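ORF 37 (Human herpesvirus 8 type M, PDB 3FHD) cuts double-stranded and single-stranded DNA as an endonuclease and exonuclease, and helps process non-linear or branched viral DNA intermediates, promoting production of packaged unit-length genomes. Local coordinates at residues Ser403-Val406 with Glu407-Gly411. Residues are numbered along the deposited sequence; the frame is centred on the assembly and turned at random.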
# COMPACT_ATOMS: atom_id res chain seq x y z
N SER A 403 7.49 3.16 2.87
CA SER A 403 8.55 3.45 3.83
C SER A 403 8.45 4.88 4.43
O SER A 403 8.65 5.07 5.62
CB SER A 403 10.00 3.21 3.27
OG SER A 403 10.38 4.20 2.33
N SER A 404 8.13 5.86 3.59
CA SER A 404 8.03 7.26 4.02
C SER A 404 6.89 7.45 5.03
O SER A 404 7.07 8.16 6.05
CB SER A 404 7.78 8.15 2.79
OG SER A 404 8.95 8.13 1.98
N ILE A 405 5.75 6.80 4.76
CA ILE A 405 4.59 6.89 5.66
C ILE A 405 4.85 6.14 6.97
O ILE A 405 4.58 6.69 8.05
CB ILE A 405 3.26 6.45 5.03
CG1 ILE A 405 2.85 7.40 3.87
CG2 ILE A 405 2.14 6.27 6.14
CD1 ILE A 405 2.71 8.85 4.28
N VAL A 406 5.37 4.92 6.89
CA VAL A 406 5.76 4.18 8.12
C VAL A 406 6.73 4.98 9.01
O VAL A 406 6.60 5.03 10.24
CB VAL A 406 6.37 2.78 7.78
CG1 VAL A 406 6.98 2.17 9.03
CG2 VAL A 406 5.31 1.84 7.27
N GLU A 407 7.76 5.56 8.39
CA GLU A 407 8.76 6.32 9.14
C GLU A 407 8.26 7.65 9.73
O GLU A 407 8.68 8.04 10.82
CB GLU A 407 10.03 6.49 8.31
CG GLU A 407 10.79 5.15 8.21
CD GLU A 407 11.71 5.04 7.01
OE1 GLU A 407 12.08 6.10 6.43
OE2 GLU A 407 12.06 3.87 6.65
N GLU A 408 7.33 8.28 9.02
CA GLU A 408 6.58 9.45 9.52
C GLU A 408 5.80 9.11 10.80
O GLU A 408 5.91 9.83 11.79
CB GLU A 408 5.65 9.98 8.41
CG GLU A 408 4.84 11.29 8.73
CD GLU A 408 3.93 11.68 7.54
OE1 GLU A 408 4.10 11.10 6.47
OE2 GLU A 408 3.03 12.57 7.65
N TYR A 409 5.04 8.01 10.79
CA TYR A 409 4.26 7.58 11.97
C TYR A 409 5.19 7.21 13.15
O TYR A 409 4.96 7.62 14.28
CB TYR A 409 3.38 6.38 11.60
CG TYR A 409 2.05 6.70 10.92
CD1 TYR A 409 0.83 6.28 11.49
CD2 TYR A 409 1.99 7.43 9.74
CE1 TYR A 409 -0.41 6.54 10.86
CE2 TYR A 409 0.74 7.74 9.11
CZ TYR A 409 -0.46 7.29 9.69
OH TYR A 409 -1.70 7.53 9.07
N ILE A 410 6.25 6.45 12.89
CA ILE A 410 7.27 6.16 13.92
C ILE A 410 7.85 7.46 14.52
O ILE A 410 8.17 7.50 15.70
CB ILE A 410 8.42 5.29 13.33
CG1 ILE A 410 7.92 3.89 13.09
CG2 ILE A 410 9.67 5.26 14.31
CD1 ILE A 410 8.85 3.04 12.22
N GLY A 411 8.01 8.50 13.69
CA GLY A 411 8.59 9.79 14.09
C GLY A 411 7.65 10.56 15.02
O GLY A 411 8.11 11.25 15.94
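E407 reaches back over S403, one helical turn earlier. With CG beside its own N (chi1 -72°), E407 lies extended along the S403 carbonyl. Its CB is 3.3 Å from S403 O. CG and CD of E407 each come within 3.4 Å of that same S403 O. At the tip, E407 OE2 lies 4.0 Å from S403 CB. The E407 carboxylate is held by K471 in a salt bridge and by the Y424 hydroxyl. On another side of the helix, I405 packs on Y409; I405 CG2 lies 3.6 Å from Y409 CE2. I405 CD1 sits 3.4 Å from E408 OE1. E408 OE2 is gripped twice, by S232 OG and Q234 N, which would fix the carboxylate, while the Y409 hydroxyl bonds to Q231 O and H138 meets the ring edge-to-face. V406 CG1 touches I410 CD1 at 3.8 Å, the two side chains crossing at a slant. In the backbone, I410 N bonds to V406 O at 3.0 Å and 172°, and E407 N bonds to S403 O. These i to i+3 and i to i+4 contacts are those of a regular alpha-helix, here helix 394-412 of the PD-(D/E)XK nuclease fold, whose side chains touch strand 423-432, helix 134-147 and helix 468-489.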